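Local coordinates for possible prolidase (Bifidobacterium longum NCC2705, PDB 2P9B), which probably hydrolyses carbon-nitrogen bonds other than peptide bonds, as a member of the metal-dependent amidohydrolase family, although its true substrate is uncertain, at residues I204-G209 against A245-P250; I264-V269 against I292-A297; M224-M229 against S256-V261; P164-P169 against N200-A205. All coordinates share one frame; numbering follows the deposited sequence.

Interaction 1. Residues I204-G209 against A245-P250; sequences IAATGG and AHAQSP
I204 and A205 pair with A245 and H246 as neighbouring parallel strands of the amidohydrolase barrel. The loops that follow the two strands then stay in touch. Backbone hydrogen bonds set the register. H246 N donates to I204 O at 2.9 Å. H246 O in turn accepts from A206 N at 3.0 Å, with the donor in the carbonyl plane. T207 N adds a weak bond to the same oxygen, so two consecutive amides of the loop converge on one carbonyl.

Apolar contacts are modest. The methyl of A206 lies 4.1 Å from the methyl of A247, and the CB atoms of I204 and A245 are neighbours on the face covered by helices 226-238 and 250-259.

The H246 ring carries the polar side of the contact. Its first torsion is far from a staggered value (chi1 124°), which swings the ring over to the loop 206-209. A205 CB and G209 N lie at the ring edge, in its plane. T207 OG1 stands 3.7 Å above one face, offset toward the rim. H246 NE2 comes within 2.8 Å of T207 O. With H246 replaced by an alanine the ring is gone, which would probably open a gap between A205 and T207 and leave T207 O without its neighbouring nitrogen. The ring is near a possible vacant metal site, which is unconfirmed but consistent with the family.

S249 OG caps G252 N at the start of helix 250-259. T207 OG1 accepts the backbone N-H of Q248 at 3.1 Å, with an angle of 148° at the hydrogen.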
loop_
_atom_site.group_PDB
_atom_site.type_symbol
_atom_site.label_atom_id
_atom_site.label_comp_id
_atom_site.label_asym_id
_atom_site.label_seq_id
_atom_site.Cartn_x
_atom_site.Cartn_y
_atom_site.Cartn_z
ATOM N N ILE A 204 -2.443 -6.846 -12.758
ATOM C CA ILE A 204 -2.201 -7.022 -14.187
ATOM C C ILE A 204 -0.993 -6.172 -14.567
ATOM O O ILE A 204 -0.829 -5.064 -14.055
ATOM C CB ILE A 204 -3.387 -6.504 -15.045
ATOM C CG1 ILE A 204 -4.695 -7.179 -14.630
ATOM C CG2 ILE A 204 -3.118 -6.770 -16.519
ATOM C CD1 ILE A 204 -5.922 -6.532 -15.259
ATOM N N ALA A 205 -0.146 -6.690 -15.450
ATOM C CA ALA A 205 0.999 -5.931 -15.935
ATOM C C ALA A 205 0.538 -5.399 -17.295
ATOM O O ALA A 205 0.520 -6.132 -18.282
ATOM C CB ALA A 205 2.216 -6.838 -16.099
ATOM N N ALA A 206 0.129 -4.137 -17.337
ATOM C CA ALA A 206 -0.347 -3.537 -18.585
ATOM C C ALA A 206 0.814 -3.182 -19.498
ATOM O O ALA A 206 0.677 -3.161 -20.721
ATOM C CB ALA A 206 -1.159 -2.282 -18.284
ATOM N N THR A 207 1.962 -2.910 -18.886
ATOM C CA THR A 207 3.162 -2.524 -19.613
ATOM C C THR A 207 4.388 -3.194 -19.004
ATOM O O THR A 207 4.276 -3.987 -18.069
ATOM C CB THR A 207 3.377 -1.009 -19.510
ATOM O OG1 THR A 207 3.606 -0.667 -18.138
ATOM C CG2 THR A 207 2.153 -0.258 -20.003
ATOM N N GLY A 208 5.560 -2.856 -19.543
ATOM C CA GLY A 208 6.805 -3.385 -19.019
ATOM C C GLY A 208 7.144 -2.590 -17.773
ATOM O O GLY A 208 6.353 -1.744 -17.357
ATOM N N GLY A 209 8.312 -2.829 -17.183
ATOM C CA GLY A 209 8.689 -2.117 -15.971
ATOM C C GLY A 209 9.365 -0.766 -16.143
ATOM O O GLY A 209 9.462 -0.239 -17.252
ATOM N N ALA A 245 -3.329 -2.304 -12.035
ATOM C CA ALA A 245 -2.561 -2.525 -13.245
ATOM C C ALA A 245 -1.300 -1.695 -13.165
ATOM O O ALA A 245 -1.338 -0.514 -12.840
ATOM C CB ALA A 245 -3.370 -2.125 -14.469
ATOM N N HIS A 246 -0.179 -2.336 -13.435
ATOM C CA HIS A 246 1.088 -1.646 -13.423
ATOM C C HIS A 246 1.247 -1.090 -14.840
ATOM O O HIS A 246 1.165 -1.825 -15.822
ATOM C CB HIS A 246 2.178 -2.646 -13.017
ATOM C CG HIS A 246 3.299 -2.779 -13.993
ATOM N ND1 HIS A 246 4.237 -1.789 -14.190
ATOM C CD2 HIS A 246 3.670 -3.816 -14.781
ATOM C CE1 HIS A 246 5.142 -2.214 -15.054
ATOM N NE2 HIS A 246 4.822 -3.440 -15.429
ATOM N N ALA A 247 1.412 0.225 -14.936
ATOM C CA ALA A 247 1.559 0.882 -16.230
ATOM C C ALA A 247 2.474 2.087 -16.072
ATOM O O ALA A 247 2.271 2.908 -15.179
ATOM C CB ALA A 247 0.197 1.321 -16.747
ATOM N N GLN A 248 3.484 2.181 -16.932
ATOM C CA GLN A 248 4.427 3.294 -16.881
ATOM C C GLN A 248 4.461 4.126 -18.165
ATOM O O GLN A 248 5.480 4.728 -18.507
ATOM C CB GLN A 248 5.842 2.793 -16.534
ATOM C CG GLN A 248 6.263 1.451 -17.146
ATOM C CD GLN A 248 6.453 1.496 -18.657
ATOM O OE1 GLN A 248 7.562 1.297 -19.167
ATOM N NE2 GLN A 248 5.373 1.742 -19.378
ATOM N N SER A 249 3.330 4.165 -18.862
ATOM C CA SER A 249 3.217 4.930 -20.097
ATOM C C SER A 249 1.777 5.389 -20.252
ATOM O O SER A 249 0.853 4.713 -19.810
ATOM C CB SER A 249 3.598 4.070 -21.303
ATOM O OG SER A 249 2.620 3.067 -21.541
ATOM N N PRO A 250 1.566 6.548 -20.886
ATOM C CA PRO A 250 0.203 7.053 -21.074
ATOM C C PRO A 250 -0.704 6.057 -21.800
ATOM O O PRO A 250 -1.883 5.940 -21.479
ATOM C CB PRO A 250 0.417 8.331 -21.879
ATOM C CG PRO A 250 1.747 8.804 -21.396
ATOM C CD PRO A 250 2.561 7.529 -21.354
#

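Interaction 2. Residues I264-V269 against I292-A297; sequences IEHGSV and IPTLSA
E265 and H266 lie against I292 and P293, where two parallel strands of the barrel end. This is the tight part of the contact. I292 N donates to I264 O at 2.8 Å. H266 N donates to I292 O at 2.9 Å. The CA of H266 also points its hydrogen at P293 O.

The side chains of E265 and I292 run side by side and point the same way. E265 bends at its second torsion (chi2 67°), and OE2 comes to 3.4 Å from I292 CG1.

H266 and T294 form the other close pair. T294 OG1 sits 3.3 Å above the imidazole plane, over the centre of the ring. The hydroxyl also donates to P293 O at 2.6 Å, from above that carbonyl plane. The oxygen rather than its hydrogen therefore probably faces the ring. A leucine in place of H266 would probably take from T294 OG1 the flat face it rests on, and lose the ring nitrogens near it.

Beyond this the packing thins. A297 CB is 4.3 Å from H266 NE2. From G267 on, the first segment diverges, and V269 reaches the solvent-exposed side near helix 313-335.

The contact borders a possible vacant metal site that includes D345. This site is unconfirmed. The E265 carboxylate is buried but well supplied with partners: T263 and R133 hold OE2, and K203 holds OE1. Gripped in this way at both oxygens, the carboxylate probably has its rotation fixed.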
loop_
_atom_site.group_PDB
_atom_site.type_symbol
_atom_site.label_atom_id
_atom_site.label_comp_id
_atom_site.label_asym_id
_atom_site.label_seq_id
_atom_site.Cartn_x
_atom_site.Cartn_y
_atom_site.Cartn_z
ATOM N N ILE A 264 -4.049 2.327 -10.625
ATOM C CA ILE A 264 -2.947 2.378 -11.571
ATOM C C ILE A 264 -1.680 2.469 -10.726
ATOM O O ILE A 264 -1.570 3.357 -9.879
ATOM C CB ILE A 264 -3.021 3.636 -12.461
ATOM C CG1 ILE A 264 -4.301 3.612 -13.307
ATOM C CG2 ILE A 264 -1.769 3.728 -13.338
ATOM C CD1 ILE A 264 -4.377 2.477 -14.313
ATOM N N GLU A 265 -0.745 1.543 -10.937
ATOM C CA GLU A 265 0.517 1.552 -10.201
ATOM C C GLU A 265 1.606 2.163 -11.071
ATOM O O GLU A 265 1.728 1.827 -12.248
ATOM C CB GLU A 265 0.946 0.141 -9.788
ATOM C CG GLU A 265 0.260 -0.375 -8.534
ATOM C CD GLU A 265 -1.213 -0.592 -8.737
ATOM O OE1 GLU A 265 -1.568 -1.296 -9.706
ATOM O OE2 GLU A 265 -2.012 -0.069 -7.932
ATOM N N HIS A 266 2.392 3.046 -10.460
ATOM C CA HIS A 266 3.481 3.776 -11.111
ATOM C C HIS A 266 2.870 4.946 -11.876
ATOM O O HIS A 266 2.927 6.087 -11.428
ATOM C CB HIS A 266 4.276 2.865 -12.053
ATOM C CG HIS A 266 5.051 1.794 -11.348
ATOM N ND1 HIS A 266 4.445 0.766 -10.657
ATOM C CD2 HIS A 266 6.384 1.593 -11.227
ATOM C CE1 HIS A 266 5.372 -0.023 -10.141
ATOM N NE2 HIS A 266 6.557 0.457 -10.472
ATOM N N GLY A 267 2.276 4.658 -13.027
ATOM C CA GLY A 267 1.643 5.718 -13.791
ATOM C C GLY A 267 2.549 6.440 -14.765
ATOM O O GLY A 267 3.691 6.044 -14.987
ATOM N N SER A 268 2.032 7.520 -15.337
ATOM C CA SER A 268 2.775 8.298 -16.318
ATOM C C SER A 268 2.275 9.728 -16.299
ATOM O O SER A 268 1.411 10.077 -15.500
ATOM C CB SER A 268 2.530 7.724 -17.709
ATOM O OG SER A 268 1.164 7.882 -18.068
ATOM N N VAL A 269 2.813 10.553 -17.190
ATOM C CA VAL A 269 2.362 11.930 -17.277
ATOM C C VAL A 269 0.908 11.853 -17.751
ATOM O O VAL A 269 0.543 10.956 -18.517
ATOM C CB VAL A 269 3.225 12.737 -18.273
ATOM C CG1 VAL A 269 3.167 12.101 -19.649
ATOM C CG2 VAL A 269 2.748 14.184 -18.317
ATOM N N ILE A 292 -1.472 4.978 -7.618
ATOM C CA ILE A 292 -0.517 4.581 -6.576
ATOM C C ILE A 292 0.853 4.813 -7.227
ATOM O O ILE A 292 1.430 3.903 -7.812
ATOM C CB ILE A 292 -0.642 3.075 -6.200
ATOM C CG1 ILE A 292 -2.107 2.711 -5.919
ATOM C CG2 ILE A 292 0.179 2.783 -4.931
ATOM C CD1 ILE A 292 -2.693 3.397 -4.716
ATOM N N PRO A 293 1.388 6.043 -7.132
ATOM C CA PRO A 293 2.684 6.391 -7.731
ATOM C C PRO A 293 3.864 5.463 -7.471
ATOM O O PRO A 293 4.698 5.266 -8.354
ATOM C CB PRO A 293 2.945 7.802 -7.203
ATOM C CG PRO A 293 1.568 8.353 -7.000
ATOM C CD PRO A 293 0.855 7.181 -6.361
ATOM N N THR A 294 3.943 4.905 -6.267
ATOM C CA THR A 294 5.052 4.025 -5.898
ATOM C C THR A 294 6.396 4.666 -6.257
ATOM O O THR A 294 7.261 4.038 -6.869
ATOM C CB THR A 294 4.947 2.642 -6.591
ATOM O OG1 THR A 294 5.254 2.771 -7.982
ATOM C CG2 THR A 294 3.540 2.086 -6.456
ATOM N N LEU A 295 6.568 5.922 -5.852
ATOM C CA LEU A 295 7.800 6.645 -6.138
ATOM C C LEU A 295 9.019 5.932 -5.566
ATOM O O LEU A 295 10.105 5.992 -6.139
ATOM C CB LEU A 295 7.724 8.069 -5.585
ATOM C CG LEU A 295 6.598 8.923 -6.183
ATOM C CD1 LEU A 295 6.655 10.325 -5.603
ATOM C CD2 LEU A 295 6.736 8.969 -7.697
ATOM N N SER A 296 8.837 5.259 -4.437
ATOM C CA SER A 296 9.924 4.518 -3.802
ATOM C C SER A 296 10.549 3.471 -4.720
ATOM O O SER A 296 11.720 3.115 -4.561
ATOM C CB SER A 296 9.420 3.810 -2.542
ATOM O OG SER A 296 9.116 4.724 -1.515
ATOM N N ALA A 297 9.774 2.964 -5.674
ATOM C CA ALA A 297 10.282 1.936 -6.570
ATOM C C ALA A 297 11.055 2.470 -7.770
ATOM O O ALA A 297 11.964 1.812 -8.265
ATOM C CB ALA A 297 9.136 1.043 -7.046
#

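Interaction 3. Residues M224-M229 against S256-V261; sequences MSVEQM and SLLAGV
V226 and M229 meet L258 and A259 without any ring between them; the flat group here is the Q228 amide, which serves its own helix. At the edge of that amide, S225 N donates in the carbonyl plane to a lone pair of Q228 OE1 at 2.9 Å. S225 OG donates to the same oxygen from 21° off the plane. In return, Q228 N donates to S225 OG at 3.0 Å. This capping box closes the start of helix 226-238.

The contact between the helices is apolar. M229, present as selenomethionine, and A259 meet through their CB atoms at 3.4 Å, tighter than usual for two carbons. A259 CB also comes close to V226 O. V226 has CG1 anti to its own N (chi1 175°), which turns that methyl to L258 CB at 4.1 Å. The V226 and L258 side chains cross at a slant.

The rest of M229 reaches along the helix 250-259. Its last torsion is bent (chi3 -78°). SE comes to 3.6 Å from S256 OG, and CE to 3.6 Å from S256 N. The S256 hydroxyl has its polar partner in G252 O, so the selenium meets it as a packing neighbour.

Past A259 the second helix stops in a Schellman motif. G260 has positive phi, and V261 N bonds back to S256 O. Two successive outer helices side by side, with their inner faces on strands 202-205 and 243-247, are typical of the TIM-barrel fold.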
loop_
_atom_site.group_PDB
_atom_site.type_symbol
_atom_site.label_atom_id
_atom_site.label_comp_id
_atom_site.label_asym_id
_atom_site.label_seq_id
_atom_site.Cartn_x
_atom_site.Cartn_y
_atom_site.Cartn_z
HETATM N N MSE A 224 -0.517 -5.697 -23.552
HETATM C CA MSE A 224 -1.838 -5.975 -23.003
HETATM C C MSE A 224 -2.870 -5.081 -23.675
HETATM O O MSE A 224 -2.705 -3.859 -23.740
HETATM C CB MSE A 224 -1.839 -5.722 -21.496
HETATM C CG MSE A 224 -2.962 -6.421 -20.734
HETATM SE SE MSE A 224 -2.790 -8.362 -20.722
HETATM C CE MSE A 224 -1.556 -8.481 -19.210
ATOM N N SER A 225 -3.938 -5.697 -24.171
ATOM C CA SER A 225 -4.997 -4.959 -24.848
ATOM C C SER A 225 -6.122 -4.561 -23.900
ATOM O O SER A 225 -6.258 -5.111 -22.808
ATOM C CB SER A 225 -5.578 -5.808 -25.978
ATOM O OG SER A 225 -6.277 -6.924 -25.453
ATOM N N VAL A 226 -6.930 -3.598 -24.330
ATOM C CA VAL A 226 -8.064 -3.158 -23.531
ATOM C C VAL A 226 -9.027 -4.334 -23.409
ATOM O O VAL A 226 -9.616 -4.556 -22.355
ATOM C CB VAL A 226 -8.807 -1.977 -24.198
ATOM C CG1 VAL A 226 -10.058 -1.629 -23.409
ATOM C CG2 VAL A 226 -7.889 -0.774 -24.283
ATOM N N GLU A 227 -9.170 -5.092 -24.493
ATOM C CA GLU A 227 -10.066 -6.242 -24.511
ATOM C C GLU A 227 -9.678 -7.288 -23.473
ATOM O O GLU A 227 -10.541 -7.879 -22.825
ATOM C CB GLU A 227 -10.086 -6.889 -25.900
ATOM C CG GLU A 227 -10.608 -5.983 -27.012
ATOM C CD GLU A 227 -9.500 -5.265 -27.772
ATOM O OE1 GLU A 227 -8.712 -4.524 -27.148
ATOM O OE2 GLU A 227 -9.421 -5.445 -29.006
ATOM N N GLN A 228 -8.379 -7.524 -23.334
ATOM C CA GLN A 228 -7.883 -8.494 -22.363
ATOM C C GLN A 228 -8.175 -8.032 -20.942
ATOM O O GLN A 228 -8.684 -8.792 -20.122
ATOM C CB GLN A 228 -6.372 -8.673 -22.506
ATOM C CG GLN A 228 -5.934 -9.579 -23.631
ATOM C CD GLN A 228 -4.429 -9.586 -23.786
ATOM O OE1 GLN A 228 -3.824 -8.562 -24.105
ATOM N NE2 GLN A 228 -3.814 -10.739 -23.548
HETATM N N MSE A 229 -7.838 -6.779 -20.652
HETATM C CA MSE A 229 -8.046 -6.241 -19.315
HETATM C C MSE A 229 -9.510 -6.006 -18.974
HETATM O O MSE A 229 -9.890 -6.039 -17.803
HETATM C CB MSE A 229 -7.239 -4.947 -19.122
HETATM C CG MSE A 229 -5.717 -5.157 -19.180
HETATM SE SE MSE A 229 -4.638 -3.657 -18.683
HETATM C CE MSE A 229 -4.780 -2.670 -20.290
ATOM N N SER A 256 -5.691 0.717 -19.450
ATOM C CA SER A 256 -6.079 0.167 -18.154
ATOM C C SER A 256 -7.350 0.838 -17.648
ATOM O O SER A 256 -8.270 0.170 -17.184
ATOM C CB SER A 256 -4.958 0.371 -17.133
ATOM O OG SER A 256 -3.794 -0.354 -17.501
ATOM N N LEU A 257 -7.387 2.165 -17.737
ATOM C CA LEU A 257 -8.542 2.925 -17.285
ATOM C C LEU A 257 -9.777 2.585 -18.112
ATOM O O LEU A 257 -10.870 2.437 -17.570
ATOM C CB LEU A 257 -8.244 4.428 -17.358
ATOM C CG LEU A 257 -7.218 4.940 -16.336
ATOM C CD1 LEU A 257 -6.929 6.415 -16.568
ATOM C CD2 LEU A 257 -7.757 4.717 -14.930
ATOM N N LEU A 258 -9.601 2.452 -19.424
ATOM C CA LEU A 258 -10.716 2.119 -20.301
ATOM C C LEU A 258 -11.288 0.751 -19.928
ATOM O O LEU A 258 -12.501 0.558 -19.923
ATOM C CB LEU A 258 -10.264 2.111 -21.770
ATOM C CG LEU A 258 -10.048 3.467 -22.450
ATOM C CD1 LEU A 258 -9.303 3.282 -23.763
ATOM C CD2 LEU A 258 -11.393 4.135 -22.691
ATOM N N ALA A 259 -10.408 -0.187 -19.593
ATOM C CA ALA A 259 -10.828 -1.534 -19.217
ATOM C C ALA A 259 -11.578 -1.567 -17.889
ATOM O O ALA A 259 -12.348 -2.493 -17.627
ATOM C CB ALA A 259 -9.617 -2.460 -19.153
ATOM N N GLY A 260 -11.344 -0.569 -17.040
ATOM C CA GLY A 260 -12.026 -0.527 -15.758
ATOM C C GLY A 260 -11.157 -0.874 -14.557
ATOM O O GLY A 260 -11.672 -1.236 -13.500
ATOM N N VAL A 261 -9.843 -0.765 -14.723
ATOM C CA VAL A 261 -8.897 -1.052 -13.647
ATOM C C VAL A 261 -9.123 -0.072 -12.504
ATOM O O VAL A 261 -9.262 1.134 -12.721
ATOM C CB VAL A 261 -7.432 -0.940 -14.154
ATOM C CG1 VAL A 261 -6.452 -1.013 -12.994
ATOM C CG2 VAL A 261 -7.147 -2.054 -15.132
#

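Interaction 4. Residues P164-P169 against N200-A205; sequences PLMAIP and NAIKIA
L165 and K203 lie alongside each other on one side of a short bridge, while M166 and I202 meet on another. L165 CB touches K203 CG at 3.6 Å. A first torsion of 172° swings K203 CG to the far side of its backbone N and beside L165 CB. The rest of the chain turns off toward H246 on strand 243-247. L165 CD1 reaches further along to A205 CB.

The methyls of A167 and A205 stand side by side on the face opposite M166. Their CB atoms are 3.3 Å apart, closer than normal carbon contact, so the fit there leaves little slack. M166, present as selenomethionine, faces the other way. Its chain is bent at the last torsion (chi3 69°), and SE packs at 4.3 Å from I202 CG2.

The backbones run in the same direction and are joined by a single bridge at M166 and I204. M166 N donates to K203 O at 2.9 Å. A205 N donates to M166 O, also at 2.9 Å. Beyond the bridge the strands are linked by water. One water donates to P164 O and accepts from K203 N. Another donates to A205 O at 2.7 Å and accepts from I168 N at the opposite end.

The contact brings the residues 164-169 to the edge of strand 202-205, whose other neighbour is strand 243-247. Helix 184-196, which comes between the two segments in the chain, covers M166 and I202. Helix 226-238 closes over M166, I202 and I204 through I232.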
loop_
_atom_site.group_PDB
_atom_site.type_symbol
_atom_site.label_atom_id
_atom_site.label_comp_id
_atom_site.label_asym_id
_atom_site.label_seq_id
_atom_site.Cartn_x
_atom_site.Cartn_y
_atom_site.Cartn_z
ATOM N N PRO A 164 -0.686 -14.871 -8.135
ATOM C CA PRO A 164 0.281 -14.427 -9.150
ATOM C C PRO A 164 -0.269 -13.329 -10.053
ATOM O O PRO A 164 -1.460 -13.301 -10.354
ATOM C CB PRO A 164 0.604 -15.714 -9.916
ATOM C CG PRO A 164 -0.588 -16.592 -9.666
ATOM C CD PRO A 164 -0.952 -16.313 -8.243
ATOM N N LEU A 165 0.590 -12.415 -10.484
ATOM C CA LEU A 165 0.106 -11.352 -11.352
ATOM C C LEU A 165 -0.101 -11.924 -12.744
ATOM O O LEU A 165 0.452 -12.970 -13.084
ATOM C CB LEU A 165 1.085 -10.173 -11.382
ATOM C CG LEU A 165 2.479 -10.340 -11.983
ATOM C CD1 LEU A 165 2.408 -10.303 -13.502
ATOM C CD2 LEU A 165 3.362 -9.209 -11.477
HETATM N N MSE A 166 -0.917 -11.244 -13.539
HETATM C CA MSE A 166 -1.196 -11.692 -14.895
HETATM C C MSE A 166 -0.475 -10.796 -15.882
HETATM O O MSE A 166 -0.515 -9.572 -15.764
HETATM C CB MSE A 166 -2.695 -11.646 -15.159
HETATM C CG MSE A 166 -3.501 -12.400 -14.117
HETATM SE SE MSE A 166 -5.387 -12.116 -14.285
HETATM C CE MSE A 166 -5.634 -13.077 -15.980
ATOM N N ALA A 167 0.187 -11.407 -16.857
ATOM C CA ALA A 167 0.917 -10.621 -17.838
ATOM C C ALA A 167 1.412 -11.453 -18.998
ATOM O O ALA A 167 1.381 -12.682 -18.967
ATOM C CB ALA A 167 2.101 -9.946 -17.172
ATOM N N ILE A 168 1.867 -10.756 -20.030
ATOM C CA ILE A 168 2.432 -11.410 -21.197
ATOM C C ILE A 168 3.858 -11.715 -20.747
ATOM O O ILE A 168 4.574 -10.816 -20.310
ATOM C CB ILE A 168 2.447 -10.455 -22.399
ATOM C CG1 ILE A 168 1.017 -9.996 -22.700
ATOM C CG2 ILE A 168 3.066 -11.145 -23.608
ATOM C CD1 ILE A 168 0.903 -9.014 -23.846
ATOM N N PRO A 169 4.278 -12.989 -20.817
ATOM C CA PRO A 169 5.635 -13.342 -20.392
ATOM C C PRO A 169 6.719 -12.556 -21.126
ATOM O O PRO A 169 6.590 -12.262 -22.315
ATOM C CB PRO A 169 5.701 -14.851 -20.650
ATOM C CG PRO A 169 4.710 -15.065 -21.755
ATOM C CD PRO A 169 3.568 -14.161 -21.361
ATOM N N ASN A 200 -8.085 -11.919 -3.080
ATOM C CA ASN A 200 -9.011 -10.818 -2.842
ATOM C C ASN A 200 -8.398 -9.522 -3.371
ATOM O O ASN A 200 -8.624 -8.434 -2.850
ATOM C CB ASN A 200 -9.439 -10.722 -1.362
ATOM C CG ASN A 200 -8.299 -10.448 -0.413
ATOM O OD1 ASN A 200 -7.195 -10.963 -0.572
ATOM N ND2 ASN A 200 -8.577 -9.652 0.620
ATOM N N ALA A 201 -7.624 -9.687 -4.444
ATOM C CA ALA A 201 -6.974 -8.602 -5.175
ATOM C C ALA A 201 -6.449 -9.204 -6.482
ATOM O O ALA A 201 -6.181 -10.401 -6.550
ATOM C CB ALA A 201 -5.815 -8.007 -4.357
ATOM N N ILE A 202 -6.346 -8.383 -7.525
ATOM C CA ILE A 202 -5.825 -8.844 -8.811
ATOM C C ILE A 202 -4.788 -7.841 -9.299
ATOM O O ILE A 202 -4.964 -6.631 -9.131
ATOM C CB ILE A 202 -6.938 -8.950 -9.883
ATOM C CG1 ILE A 202 -7.895 -10.098 -9.546
ATOM C CG2 ILE A 202 -6.318 -9.188 -11.256
ATOM C CD1 ILE A 202 -7.260 -11.481 -9.616
ATOM N N LYS A 203 -3.709 -8.345 -9.890
ATOM C CA LYS A 203 -2.655 -7.495 -10.433
ATOM C C LYS A 203 -2.402 -7.856 -11.896
ATOM O O LYS A 203 -2.192 -9.025 -12.229
ATOM C CB LYS A 203 -1.353 -7.674 -9.646
ATOM C CG LYS A 203 -0.150 -6.966 -10.258
ATOM C CD LYS A 203 -0.377 -5.461 -10.339
ATOM C CE LYS A 203 0.928 -4.735 -10.633
ATOM N NZ LYS A 203 0.812 -3.282 -10.347
ATOM N N ILE A 204 -2.443 -6.846 -12.758
ATOM C CA ILE A 204 -2.201 -7.022 -14.187
ATOM C C ILE A 204 -0.993 -6.172 -14.567
ATOM O O ILE A 204 -0.829 -5.064 -14.055
ATOM C CB ILE A 204 -3.387 -6.504 -15.045
ATOM C CG1 ILE A 204 -4.695 -7.179 -14.630
ATOM C CG2 ILE A 204 -3.118 -6.770 -16.519
ATOM C CD1 ILE A 204 -5.922 -6.532 -15.259
ATOM N N ALA A 205 -0.146 -6.690 -15.450
ATOM C CA ALA A 205 0.999 -5.931 -15.935
ATOM C C ALA A 205 0.538 -5.399 -17.295
ATOM O O ALA A 205 0.520 -6.132 -18.282
ATOM C CB ALA A 205 2.216 -6.838 -16.099
HETATM O O HOH W 1 -3.364 -11.237 -9.689
HETATM O O HOH W 2 2.035 -7.720 -19.882
#

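The contacts follow successive strands of the amidohydrolase barrel. Interaction 4 comes first along the chain and shares I204 and A205 with interaction 1, their centres about 11 Å apart. Interaction 1 joins strands 202-205 and 243-247. Interaction 2, about 10 Å from it centre to centre, continues past strand 263-264 to 290-292, and probable backbone hydrogen bonds from G267 and E265 to A247 and A245 join the two. Interaction 3 lies outside, its centre about 11 Å from that of interaction 1, where helices 226-238 and 250-259 cover strands 202-205 and 243-247. The K203-E265 salt bridge links interactions 4 and 2 across the barrel interior, near the possible, unconfirmed metal site.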